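Local coordinates for alpha-L-rhamnosidase (Aspergillus terreus, PDB 6GSZ), which probably catalyses the hydrolysis of terminal non-reducing alpha-L-rhamnose residues in alpha-L-rhamnosides, at residues H772-G777 with E791-G796; Q800-F805 with S813-L818; D109-A114 with G228-L233; D113-A118 with T291-F296. One frame throughout, in Å; residues are numbered along the deposited sequence. Where two conformers were deposited one is given.

The four contacts form two neighbouring pairs, each with centres about 9 Å apart, on opposite sides of the chain's centre. Contact 1 ties the end of helix 768-775 to the loop after strand 787-790. Contact 2 pairs the strands of a hairpin whose W816 and T814 bond that helix end. Contacts 3 and 4 share D113 and A114, on the chain leading into strand 116-119. Contacts 1 and 3 are mostly buried. Contacts 2 and 4 are partly buried strand pairings. Their chemistry differs. Contact 1 uses two backbone bonds and has a calcium ion beside it. Contacts 2 and 4 combine backbone bonds with a bridging water. Contact 3 has no crossing hydrogen bond and is mainly apolar packing.

Contact 1 of 4, residues H772-G777 with E791-G796. With CA (calcium ion), chain M.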
loop_
_atom_site.group_PDB
_atom_site.type_symbol
_atom_site.label_atom_id
_atom_site.label_comp_id
_atom_site.label_asym_id
_atom_site.label_seq_id
_atom_site.Cartn_x
_atom_site.Cartn_y
_atom_site.Cartn_z
ATOM N N HIS A 772 -2.895 14.080 11.296
ATOM C CA HIS A 772 -2.403 13.155 12.305
ATOM C C HIS A 772 -1.476 13.885 13.285
ATOM O O HIS A 772 -1.540 13.617 14.515
ATOM C CB HIS A 772 -1.651 11.964 11.676
ATOM C CG HIS A 772 -2.428 11.178 10.664
ATOM N ND1 HIS A 772 -1.784 10.567 9.612
ATOM C CD2 HIS A 772 -3.748 10.906 10.547
ATOM C CE1 HIS A 772 -2.712 9.935 8.901
ATOM N NE2 HIS A 772 -3.926 10.120 9.448
ATOM N N GLU A 773 -0.508 14.624 12.721
ATOM C CA GLU A 773 0.636 15.109 13.520
ATOM C C GLU A 773 0.381 16.465 14.187
ATOM O O GLU A 773 1.013 16.756 15.198
ATOM C CB GLU A 773 1.892 15.266 12.664
ATOM C CG GLU A 773 2.349 13.958 12.021
ATOM C CD GLU A 773 3.664 14.082 11.262
ATOM O OE1 GLU A 773 4.350 15.136 11.384
ATOM O OE2 GLU A 773 3.965 13.159 10.483
ATOM N N VAL A 774 -0.480 17.289 13.617
ATOM C CA VAL A 774 -0.662 18.644 14.112
ATOM C C VAL A 774 -2.037 18.779 14.775
ATOM O O VAL A 774 -2.130 19.181 15.936
ATOM C CB VAL A 774 -0.418 19.697 13.012
ATOM C CG1 VAL A 774 -0.646 21.074 13.560
ATOM C CG2 VAL A 774 0.998 19.591 12.456
ATOM N N ILE A 775 -3.117 18.421 14.081
ATOM C CA ILE A 775 -4.454 18.416 14.743
ATOM C C ILE A 775 -4.447 17.353 15.849
ATOM O O ILE A 775 -4.844 17.613 16.989
ATOM C CB ILE A 775 -5.616 18.184 13.765
ATOM C CG1 ILE A 775 -5.610 19.202 12.619
ATOM C CG2 ILE A 775 -6.938 18.205 14.530
ATOM C CD1 ILE A 775 -6.759 19.026 11.650
ATOM N N GLY A 776 -3.955 16.154 15.515
ATOM C CA GLY A 776 -3.886 15.046 16.466
ATOM C C GLY A 776 -2.653 15.081 17.342
ATOM O O GLY A 776 -2.596 14.368 18.344
ATOM N N GLY A 777 -1.643 15.847 16.922
ATOM C CA GLY A 777 -0.457 16.045 17.703
ATOM C C GLY A 777 0.592 14.950 17.649
ATOM O O GLY A 777 1.640 15.123 18.261
ATOM N N GLU A 791 2.040 16.964 20.413
ATOM C CA GLU A 791 2.081 18.425 20.259
ATOM C C GLU A 791 0.848 18.827 19.436
ATOM O O GLU A 791 0.952 19.132 18.258
ATOM C CB GLU A 791 3.434 18.853 19.646
ATOM C CG GLU A 791 3.663 20.360 19.498
ATOM C CD GLU A 791 5.061 20.764 19.017
ATOM O OE1 GLU A 791 5.930 19.902 18.861
ATOM O OE2 GLU A 791 5.312 21.937 18.742
ATOM N N VAL A 792 -0.317 18.807 20.101
ATOM C CA VAL A 792 -1.547 19.236 19.522
ATOM C C VAL A 792 -1.540 20.750 19.315
ATOM O O VAL A 792 -1.249 21.493 20.257
ATOM C CB VAL A 792 -2.758 18.846 20.383
ATOM C CG1 VAL A 792 -4.023 19.541 19.875
ATOM C CG2 VAL A 792 -2.902 17.340 20.487
ATOM N N VAL A 793 -1.888 21.214 18.120
ATOM C CA VAL A 793 -2.041 22.634 17.824
ATOM C C VAL A 793 -3.489 22.895 17.439
ATOM O O VAL A 793 -3.866 22.696 16.286
ATOM C CB VAL A 793 -1.056 23.122 16.746
ATOM C CG1 VAL A 793 -1.151 24.634 16.559
ATOM C CG2 VAL A 793 0.379 22.730 17.069
ATOM N N PRO A 794 -4.360 23.301 18.388
ATOM C CA PRO A 794 -5.757 23.552 18.068
ATOM C C PRO A 794 -5.868 24.799 17.183
ATOM O O PRO A 794 -5.001 25.657 17.194
ATOM C CB PRO A 794 -6.467 23.762 19.419
ATOM C CG PRO A 794 -5.388 23.840 20.450
ATOM C CD PRO A 794 -4.049 23.565 19.796
ATOM N N GLY A 795 -6.967 24.854 16.434
ATOM C CA GLY A 795 -7.238 25.941 15.555
ATOM C C GLY A 795 -8.404 25.600 14.665
ATOM O O GLY A 795 -9.089 24.612 14.882
ATOM N N GLY A 796 -8.647 26.468 13.697
ATOM C CA GLY A 796 -9.655 26.235 12.690
ATOM C C GLY A 796 -11.061 26.122 13.253
ATOM O O GLY A 796 -11.916 25.462 12.653
HETATM CA CA CA M . 7.391 21.332 17.644
HETATM O O HOH W 1 7.500 19.017 16.277
HETATM O O HOH W 2 8.520 19.127 18.527
HETATM O O HOH W 3 8.406 21.244 20.094
HETATM O O HOH W 4 7.467 23.431 18.667
HETATM O O HOH W 5 7.604 23.297 16.362
#
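V793 N gives a nearly straight hydrogen bond to V774 O, at 3.0 Å and 172°, and E791 N gives a second to G777 O at 2.9 Å. Together they tie the C-terminal end of helix 768-775 to the loop that follows strand 787-790. This is a junction of the helical six-hairpin glycosidase domain with the C-terminal beta domain. V774 O is one of the last carbonyls of the helix, and the loop supplies the N-H that takes it up. G777 leaves the helix with positive phi, and its O turns to meet E791 N.

E791 sends its side chain away from the helix. CG is anti to the backbone N (chi1 -177°) and the chain runs extended, which carries the carboxylate out to a calcium ion. OE1 and OE2 both bind the metal, each at 2.4 Å, and five waters complete the seven ligands present. N789 ND2 also bonds OE1; with both oxygens on the metal, this probably holds the carboxylate's rotation.

The packing is lighter. V774 and V793 lie side by side and point the same way, with V774 CG1 3.8 Å from V793 CB. Both also touch S712 of helix 712-719. V792 packs against the carbonyls that follow V774, with CG1 3.6 Å from I775 O and CG2 3.7 Å from G776 O.

Contact 2 of 4, residues Q800-F805 with S813-L818; sequences QASTKF and STKWWL
A801 with W816 and T803 with T814 are the hydrogen-bonded pairs of an antiparallel beta hairpin, strands 800-807 and 810-819; over 800-805 and 813-818 the axes approach to 4.7 Å, with directions 175° apart. These four side chains share the buried face of the sheet. W816 folds back across the neighbouring strand. Its chi1 of 61° sets CG between the backbone N and the carbonyl carbon, and this brings one ring face over A801, with A801 N 4.0 Å above the ring plane. A801 CB lies 3.6 Å from W816 NE1.

T803 and T814 stand side by side, with OG1 atoms 4.0 Å apart. A water joins them, 2.9 Å from T803 OG1 and 2.8 Å from T814 OG1, to which it donates.

Q800, S802, K804, S813, K815 and W817 occupy the other, more exposed face. Contacts there are mostly by the inner carbons: Q800 CB meets W817 CB at 3.8 Å. W817 stacks on H831 of the next strand, and S813 OG bonds E835.

W816 NE1 bonds I775 O and T814 OG1 bonds G776 O, so two polar side-chain atoms on the buried face are paired with carbonyls at the end of helix 768-775.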
loop_
_atom_site.group_PDB
_atom_site.type_symbol
_atom_site.label_atom_id
_atom_site.label_comp_id
_atom_site.label_asym_id
_atom_site.label_seq_id
_atom_site.Cartn_x
_atom_site.Cartn_y
_atom_site.Cartn_z
ATOM N N GLN A 800 -12.983 19.834 19.108
ATOM C CA GLN A 800 -12.407 18.582 19.603
ATOM C C GLN A 800 -11.813 17.767 18.457
ATOM O O GLN A 800 -12.193 17.952 17.298
ATOM C CB GLN A 800 -13.396 17.692 20.337
ATOM C CG GLN A 800 -14.663 17.349 19.616
ATOM C CD GLN A 800 -15.428 16.382 20.498
ATOM O OE1 GLN A 800 -15.194 15.169 20.484
ATOM N NE2 GLN A 800 -16.273 16.920 21.354
ATOM N N ALA A 801 -10.877 16.875 18.811
ATOM C CA ALA A 801 -10.384 15.890 17.845
ATOM C C ALA A 801 -9.865 14.669 18.585
ATOM O O ALA A 801 -9.368 14.764 19.711
ATOM C CB ALA A 801 -9.317 16.484 16.973
ATOM N N SER A 802 -10.000 13.516 17.924
ATOM C CA SER A 802 -9.552 12.245 18.453
ATOM C C SER A 802 -8.698 11.547 17.398
ATOM O O SER A 802 -9.139 11.311 16.261
ATOM C CB SER A 802 -10.714 11.363 18.873
ATOM O OG SER A 802 -11.498 11.993 19.870
ATOM N N THR A 803 -7.501 11.143 17.800
ATOM C CA THR A 803 -6.532 10.506 16.937
ATOM C C THR A 803 -5.968 9.301 17.673
ATOM O O THR A 803 -5.584 9.423 18.813
ATOM C CB THR A 803 -5.428 11.509 16.545
ATOM O OG1 THR A 803 -6.028 12.738 16.091
ATOM C CG2 THR A 803 -4.487 10.934 15.499
ATOM N N LYS A 804 -5.812 8.161 16.984
ATOM C CA LYS A 804 -5.283 6.955 17.549
ATOM C C LYS A 804 -4.238 6.383 16.586
ATOM O O LYS A 804 -4.467 6.385 15.365
ATOM C CB LYS A 804 -6.393 5.903 17.756
ATOM C CG LYS A 804 -7.562 6.335 18.619
ATOM C CD LYS A 804 -8.545 5.217 18.898
ATOM C CE LYS A 804 -9.764 5.723 19.637
ATOM N NZ LYS A 804 -10.813 4.684 19.788
ATOM N N PHE A 805 -3.167 5.821 17.133
ATOM C CA PHE A 805 -2.134 5.186 16.345
ATOM C C PHE A 805 -1.594 3.970 17.074
ATOM O O PHE A 805 -1.040 4.094 18.181
ATOM C CB PHE A 805 -0.999 6.150 15.986
ATOM C CG PHE A 805 0.089 5.498 15.191
ATOM C CD1 PHE A 805 -0.212 4.922 13.964
ATOM C CD2 PHE A 805 1.372 5.403 15.668
ATOM C CE1 PHE A 805 0.763 4.262 13.248
ATOM C CE2 PHE A 805 2.349 4.743 14.954
ATOM C CZ PHE A 805 2.026 4.131 13.748
ATOM N N SER A 813 -2.654 7.596 21.697
ATOM C CA SER A 813 -3.830 8.345 21.255
ATOM C C SER A 813 -3.842 9.717 21.883
ATOM O O SER A 813 -3.280 9.922 22.981
ATOM C CB SER A 813 -5.128 7.631 21.566
ATOM O OG SER A 813 -5.385 7.547 22.954
ATOM N N THR A 814 -4.571 10.622 21.227
ATOM C CA THR A 814 -4.933 11.906 21.805
ATOM C C THR A 814 -6.442 12.099 21.644
ATOM O O THR A 814 -7.044 11.765 20.631
ATOM C CB THR A 814 -4.176 13.066 21.149
ATOM O OG1 THR A 814 -4.472 13.070 19.745
ATOM C CG2 THR A 814 -2.689 12.939 21.369
ATOM N N LYS A 815 -7.055 12.658 22.672
ATOM C CA LYS A 815 -8.411 13.161 22.619
ATOM C C LYS A 815 -8.368 14.526 23.303
ATOM O O LYS A 815 -8.005 14.609 24.468
ATOM C CB LYS A 815 -9.406 12.242 23.334
ATOM C CG LYS A 815 -10.862 12.705 23.323
ATOM C CD LYS A 815 -11.802 11.847 24.180
ATOM C CE LYS A 815 -11.369 11.751 25.630
ATOM N NZ LYS A 815 -12.290 10.931 26.458
ATOM N N TRP A 816 -8.677 15.575 22.559
ATOM C CA TRP A 816 -8.673 16.914 23.140
ATOM C C TRP A 816 -9.970 17.638 22.821
ATOM O O TRP A 816 -10.671 17.315 21.868
ATOM C CB TRP A 816 -7.456 17.737 22.710
ATOM C CG TRP A 816 -7.320 17.989 21.245
ATOM C CD1 TRP A 816 -6.614 17.240 20.340
ATOM C CD2 TRP A 816 -7.899 19.079 20.506
ATOM N NE1 TRP A 816 -6.712 17.805 19.099
ATOM C CE2 TRP A 816 -7.488 18.932 19.160
ATOM C CE3 TRP A 816 -8.690 20.184 20.845
ATOM C CZ2 TRP A 816 -7.823 19.855 18.177
ATOM C CZ3 TRP A 816 -9.036 21.093 19.864
ATOM C CH2 TRP A 816 -8.620 20.915 18.539
ATOM N N TRP A 817 -10.292 18.619 23.660
ATOM C CA TRP A 817 -11.461 19.415 23.436
ATOM C C TRP A 817 -11.256 20.777 24.083
ATOM O O TRP A 817 -10.384 20.942 24.970
ATOM C CB TRP A 817 -12.735 18.703 23.936
ATOM C CG TRP A 817 -12.830 18.462 25.417
ATOM C CD1 TRP A 817 -13.542 19.195 26.333
ATOM C CD2 TRP A 817 -12.219 17.400 26.163
ATOM N NE1 TRP A 817 -13.390 18.678 27.594
ATOM C CE2 TRP A 817 -12.603 17.561 27.519
ATOM C CE3 TRP A 817 -11.387 16.326 25.830
ATOM C CZ2 TRP A 817 -12.172 16.693 28.520
ATOM C CZ3 TRP A 817 -10.950 15.478 26.822
ATOM C CH2 TRP A 817 -11.333 15.664 28.153
ATOM N N LEU A 818 -12.031 21.745 23.599
ATOM C CA LEU A 818 -11.978 23.101 24.111
ATOM C C LEU A 818 -13.313 23.506 24.726
ATOM O O LEU A 818 -14.361 23.120 24.241
ATOM C CB LEU A 818 -11.716 24.059 22.952
ATOM C CG LEU A 818 -10.370 23.934 22.267
ATOM C CD1 LEU A 818 -10.347 24.774 21.022
ATOM C CD2 LEU A 818 -9.281 24.417 23.187
HETATM O O HOH W 6 -6.625 14.289 18.503
#

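Contact 3 of 4, residues D109-A114 with G228-L233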
loop_
_atom_site.group_PDB
_atom_site.type_symbol
_atom_site.label_atom_id
_atom_site.label_comp_id
_atom_site.label_asym_id
_atom_site.label_seq_id
_atom_site.Cartn_x
_atom_site.Cartn_y
_atom_site.Cartn_z
ATOM N N ASP A 109 16.037 -26.683 -4.946
ATOM C CA ASP A 109 15.934 -28.111 -4.659
ATOM C C ASP A 109 14.700 -28.398 -3.793
ATOM O O ASP A 109 14.161 -29.483 -3.836
ATOM C CB ASP A 109 17.209 -28.627 -3.987
ATOM C CG ASP A 109 18.343 -28.900 -4.976
ATOM O OD1 ASP A 109 18.104 -28.876 -6.218
ATOM O OD2 ASP A 109 19.449 -29.137 -4.511
ATOM N N ASP A 110 14.297 -27.433 -2.950
ATOM C CA ASP A 110 13.167 -27.648 -2.053
ATOM C C ASP A 110 11.843 -27.790 -2.825
ATOM O O ASP A 110 10.853 -28.219 -2.259
ATOM C CB ASP A 110 13.053 -26.502 -1.028
ATOM C CG ASP A 110 14.103 -26.540 0.069
ATOM O OD1 ASP A 110 14.561 -27.657 0.440
ATOM O OD2 ASP A 110 14.446 -25.453 0.530
ATOM N N TRP A 111 11.831 -27.385 -4.106
ATOM C CA TRP A 111 10.649 -27.580 -4.987
ATOM C C TRP A 111 10.543 -28.999 -5.546
ATOM O O TRP A 111 9.564 -29.286 -6.233
ATOM C CB TRP A 111 10.646 -26.536 -6.121
ATOM C CG TRP A 111 10.323 -25.150 -5.672
ATOM C CD1 TRP A 111 11.155 -24.193 -5.168
ATOM C CD2 TRP A 111 8.991 -24.612 -5.587
ATOM N NE1 TRP A 111 10.437 -23.076 -4.850
ATOM C CE2 TRP A 111 9.103 -23.309 -5.034
ATOM C CE3 TRP A 111 7.730 -25.118 -5.930
ATOM C CZ2 TRP A 111 7.995 -22.489 -4.876
ATOM C CZ3 TRP A 111 6.632 -24.305 -5.737
ATOM C CH2 TRP A 111 6.769 -23.025 -5.177
ATOM N N HIS A 112 11.545 -29.845 -5.273
ATOM C CA HIS A 112 11.516 -31.234 -5.687
ATOM C C HIS A 112 11.325 -31.252 -7.210
ATOM O O HIS A 112 12.009 -30.526 -7.965
ATOM C CB HIS A 112 10.513 -31.983 -4.783
ATOM C CG HIS A 112 11.067 -32.223 -3.408
ATOM N ND1 HIS A 112 11.484 -33.470 -2.984
ATOM C CD2 HIS A 112 11.279 -31.390 -2.352
ATOM C CE1 HIS A 112 11.958 -33.386 -1.747
ATOM N NE2 HIS A 112 11.860 -32.116 -1.335
ATOM N N ASP A 113 10.400 -32.019 -7.713
ATOM C CA ASP A 113 10.370 -32.111 -9.196
ATOM C C ASP A 113 9.312 -31.165 -9.788
ATOM O O ASP A 113 8.938 -31.282 -10.930
ATOM C CB ASP A 113 10.209 -33.554 -9.692
ATOM C CG ASP A 113 9.108 -34.362 -9.029
ATOM O OD1 ASP A 113 8.722 -34.005 -7.894
ATOM O OD2 ASP A 113 8.656 -35.369 -9.649
ATOM N N ALA A 114 8.839 -30.201 -9.023
ATOM C CA ALA A 114 7.815 -29.275 -9.529
ATOM C C ALA A 114 8.433 -28.384 -10.598
ATOM O O ALA A 114 9.539 -27.843 -10.424
ATOM C CB ALA A 114 7.207 -28.477 -8.433
ATOM N N GLY A 228 1.095 -20.013 -17.151
ATOM C CA GLY A 228 1.839 -21.074 -16.523
ATOM C C GLY A 228 1.515 -21.254 -15.051
ATOM O O GLY A 228 1.135 -20.287 -14.387
ATOM N N LEU A 229 1.707 -22.474 -14.556
ATOM C CA LEU A 229 1.413 -22.830 -13.156
ATOM C C LEU A 229 2.645 -23.541 -12.576
ATOM O O LEU A 229 3.203 -24.446 -13.184
ATOM C CB LEU A 229 0.240 -23.823 -13.136
ATOM C CG LEU A 229 -0.078 -24.450 -11.782
ATOM C CD1 LEU A 229 -0.516 -23.403 -10.777
ATOM C CD2 LEU A 229 -1.087 -25.555 -11.919
ATOM N N LEU A 230 3.048 -23.145 -11.361
ATOM C CA LEU A 230 4.017 -23.914 -10.575
ATOM C C LEU A 230 3.339 -24.284 -9.257
ATOM O O LEU A 230 2.882 -23.374 -8.527
ATOM C CB LEU A 230 5.253 -23.052 -10.311
ATOM C CG LEU A 230 6.345 -23.724 -9.449
ATOM C CD1 LEU A 230 6.939 -24.948 -10.174
ATOM C CD2 LEU A 230 7.436 -22.724 -9.082
ATOM N N SER A 231 3.382 -25.563 -8.877
ATOM C CA SER A 231 2.643 -26.050 -7.705
ATOM C C SER A 231 3.414 -27.222 -7.085
ATOM O O SER A 231 3.841 -28.100 -7.815
ATOM C CB SER A 231 1.233 -26.437 -8.116
ATOM O OG SER A 231 0.420 -26.860 -7.024
ATOM N N LEU A 232 3.508 -27.265 -5.766
ATOM C CA LEU A 232 3.970 -28.443 -5.070
ATOM C C LEU A 232 3.071 -28.654 -3.854
ATOM O O LEU A 232 3.000 -27.765 -2.980
ATOM C CB LEU A 232 5.432 -28.284 -4.637
ATOM C CG LEU A 232 6.024 -29.507 -3.924
ATOM C CD1 LEU A 232 6.084 -30.694 -4.889
ATOM C CD2 LEU A 232 7.383 -29.161 -3.285
ATOM N N LEU A 233 2.440 -29.821 -3.769
ATOM C CA LEU A 233 1.699 -30.267 -2.602
ATOM C C LEU A 233 2.595 -31.230 -1.824
ATOM O O LEU A 233 3.147 -32.158 -2.393
ATOM C CB LEU A 233 0.414 -30.971 -3.028
ATOM C CG LEU A 233 -0.475 -31.418 -1.871
ATOM C CD1 LEU A 233 -1.192 -30.238 -1.272
ATOM C CD2 LEU A 233 -1.478 -32.455 -2.336
#
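W111 and L230 make the tight centre of this contact. A 3-10 segment, ending in a type II' beta turn from W111 to A114, packs here on strand 228-237, part of a beta sheet in the alpha-L-rhamnosidase N-terminal domain, a member of the galactose-binding-domain clan. No hydrogen bond crosses between the segments, and the join is mainly apolar.

L230 CD2 sits over one face of the W111 six-membered ring, 3.9 Å from its centroid and only 14° off the normal, a CH-pi contact. W111 has CG anti to its carbonyl carbon (chi1 -72°), which swings the ring toward the strand. L230 CG comes within 3.8 Å of W111 CZ3. Y184 meets the same indole edge-to-face.

A114 closes the turn with a bond from its N to W111 O. Its methyl CB faces the strand, 3.4 Å from S231 O and 3.9 Å from L230 CD1. One leucine thus touches both ends of the turn.

The other side is looser. H112 is exposed, and its CB comes no closer than 4.5 Å to L232 CD2. Its ring stacks instead on Y244 of strand 242-246.

L232 lies between the two parts. Its CB approaches W111 CE3 obliquely at 4.1 Å. Its CD2 reaches the turn's backbone, 3.7 Å from D110 O and 3.7 Å from W111 O.

Contact 4 of 4, residues D113-A118 with T291-F296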
loop_
_atom_site.group_PDB
_atom_site.type_symbol
_atom_site.label_atom_id
_atom_site.label_comp_id
_atom_site.label_asym_id
_atom_site.label_seq_id
_atom_site.Cartn_x
_atom_site.Cartn_y
_atom_site.Cartn_z
ATOM N N ASP A 113 10.400 -32.019 -7.713
ATOM C CA ASP A 113 10.370 -32.111 -9.196
ATOM C C ASP A 113 9.312 -31.165 -9.788
ATOM O O ASP A 113 8.938 -31.282 -10.930
ATOM C CB ASP A 113 10.209 -33.554 -9.692
ATOM C CG ASP A 113 9.108 -34.362 -9.029
ATOM O OD1 ASP A 113 8.722 -34.005 -7.894
ATOM O OD2 ASP A 113 8.656 -35.369 -9.649
ATOM N N ALA A 114 8.839 -30.201 -9.023
ATOM C CA ALA A 114 7.815 -29.275 -9.529
ATOM C C ALA A 114 8.433 -28.384 -10.598
ATOM O O ALA A 114 9.539 -27.843 -10.424
ATOM C CB ALA A 114 7.207 -28.477 -8.433
ATOM N N VAL A 115 7.716 -28.280 -11.720
ATOM C CA VAL A 115 8.115 -27.409 -12.828
ATOM C C VAL A 115 6.915 -26.553 -13.260
ATOM O O VAL A 115 5.744 -26.832 -12.949
ATOM C CB VAL A 115 8.661 -28.202 -14.026
ATOM C CG1 VAL A 115 9.885 -29.011 -13.627
ATOM C CG2 VAL A 115 7.602 -29.071 -14.678
ATOM N N VAL A 116 7.227 -25.458 -13.943
ATOM C CA VAL A 116 6.168 -24.632 -14.498
ATOM C C VAL A 116 5.525 -25.397 -15.658
ATOM O O VAL A 116 6.259 -25.832 -16.554
ATOM C CB VAL A 116 6.669 -23.254 -14.960
ATOM C CG1 VAL A 116 5.560 -22.445 -15.613
ATOM C CG2 VAL A 116 7.302 -22.475 -13.821
ATOM N N ILE A 117 4.187 -25.499 -15.631
ATOM C CA ILE A 117 3.500 -26.145 -16.723
ATOM C C ILE A 117 2.564 -25.166 -17.416
ATOM O O ILE A 117 2.070 -24.205 -16.845
ATOM C CB ILE A 117 2.755 -27.389 -16.257
ATOM C CG1 ILE A 117 1.666 -27.055 -15.240
ATOM C CG2 ILE A 117 3.752 -28.427 -15.769
ATOM C CD1 ILE A 117 0.802 -28.241 -14.873
ATOM N N ALA A 118 2.280 -25.525 -18.677
ATOM C CA ALA A 118 1.387 -24.841 -19.534
ATOM C C ALA A 118 0.521 -25.856 -20.273
ATOM O O ALA A 118 0.903 -27.010 -20.452
ATOM C CB ALA A 118 2.146 -23.986 -20.523
ATOM N N THR A 291 -0.416 -31.229 -20.941
ATOM C CA THR A 291 0.378 -30.121 -20.418
ATOM C C THR A 291 1.849 -30.392 -20.741
ATOM O O THR A 291 2.228 -31.534 -21.050
ATOM C CB THR A 291 0.178 -29.898 -18.903
ATOM O OG1 THR A 291 0.545 -31.089 -18.190
ATOM C CG2 THR A 291 -1.231 -29.483 -18.535
ATOM N N HIS A 292 2.662 -29.331 -20.672
ATOM C CA HIS A 292 4.110 -29.416 -20.950
ATOM C C HIS A 292 4.850 -28.444 -20.031
ATOM O O HIS A 292 4.198 -27.559 -19.484
ATOM C CB HIS A 292 4.382 -29.182 -22.449
ATOM C CG HIS A 292 3.936 -27.856 -22.944
ATOM N ND1 HIS A 292 2.750 -27.682 -23.621
ATOM C CD2 HIS A 292 4.527 -26.637 -22.894
ATOM C CE1 HIS A 292 2.613 -26.411 -23.943
ATOM N NE2 HIS A 292 3.691 -25.748 -23.512
ATOM N N GLU A 293 6.173 -28.591 -19.936
ATOM C CA GLU A 293 6.989 -27.764 -19.069
ATOM C C GLU A 293 7.375 -26.457 -19.773
ATOM O O GLU A 293 7.634 -26.465 -21.009
ATOM C CB GLU A 293 8.231 -28.527 -18.603
ATOM C CG GLU A 293 9.019 -27.786 -17.542
ATOM C CD GLU A 293 10.429 -28.274 -17.286
ATOM O OE1 GLU A 293 10.783 -29.291 -17.840
ATOM O OE2 GLU A 293 11.157 -27.586 -16.522
ATOM N N LEU A 294 7.448 -25.366 -19.021
ATOM C CA LEU A 294 7.983 -24.063 -19.468
ATOM C C LEU A 294 9.298 -23.815 -18.728
ATOM O O LEU A 294 9.311 -23.879 -17.500
ATOM C CB LEU A 294 6.991 -22.963 -19.065
ATOM C CG LEU A 294 5.693 -22.931 -19.826
ATOM C CD1 LEU A 294 4.966 -21.614 -19.564
ATOM C CD2 LEU A 294 5.936 -23.124 -21.295
ATOM N N SER A 295 10.361 -23.480 -19.467
ATOM C CA SER A 295 11.638 -23.136 -18.827
ATOM C C SER A 295 11.453 -21.951 -17.873
ATOM O O SER A 295 10.844 -20.950 -18.223
ATOM C CB SER A 295 12.655 -22.832 -19.877
ATOM O OG SER A 295 13.886 -22.449 -19.318
ATOM N N PHE A 296 11.971 -22.098 -16.645
ATOM C CA PHE A 296 11.765 -21.048 -15.612
ATOM C C PHE A 296 12.842 -21.135 -14.538
ATOM O O PHE A 296 13.058 -22.208 -13.968
ATOM C CB PHE A 296 10.397 -21.219 -14.950
ATOM C CG PHE A 296 10.112 -20.157 -13.928
ATOM C CD1 PHE A 296 9.560 -18.963 -14.340
ATOM C CD2 PHE A 296 10.336 -20.372 -12.579
ATOM C CE1 PHE A 296 9.242 -17.981 -13.433
ATOM C CE2 PHE A 296 10.028 -19.380 -11.672
ATOM C CZ PHE A 296 9.498 -18.193 -12.103
HETATM O O HOH W 7 9.934 -25.092 -15.130
#
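A118 and H292 form the hydrogen-bonded pair of a small two-stranded antiparallel sheet, strands 116-119 and 291-294. A118 N to H292 O and H292 N to A118 O both measure 2.9 Å. A118 O also lies 3.7 Å above the H292 ring plane, toward its rim. I117 and E293 are the non-hydrogen-bonded pair next to it. One step on, L294 N gives a 2.8 Å bond to V116 O. V116 N instead donates to a water, which in turn donates to L294 O and to E293 OE2. The water thus links V116 N to L294 O, which lie 4.4 Å apart. The N-to-C directions of the short segments 116-118 and 291-294 differ by 136°, well short of exactly antiparallel.

The extended E293 chain crosses V115 at about a right angle, with E293 CG 3.4 Å from V115 CG2. V116, with CG1 anti to its backbone N (chi1 177°), reaches two ways: CG1 rests on L294 CB at 3.8 Å and CG2 on F296 CB at 3.5 Å. L294 CG also packs on A118 CB.

Further out, a backbone bond from I117 to L229 joins the pair to strand 228-237 of the N-terminal domain's sheet. T291 OG1 bonds W251 O, and H292 ND1 bonds D120 OD1.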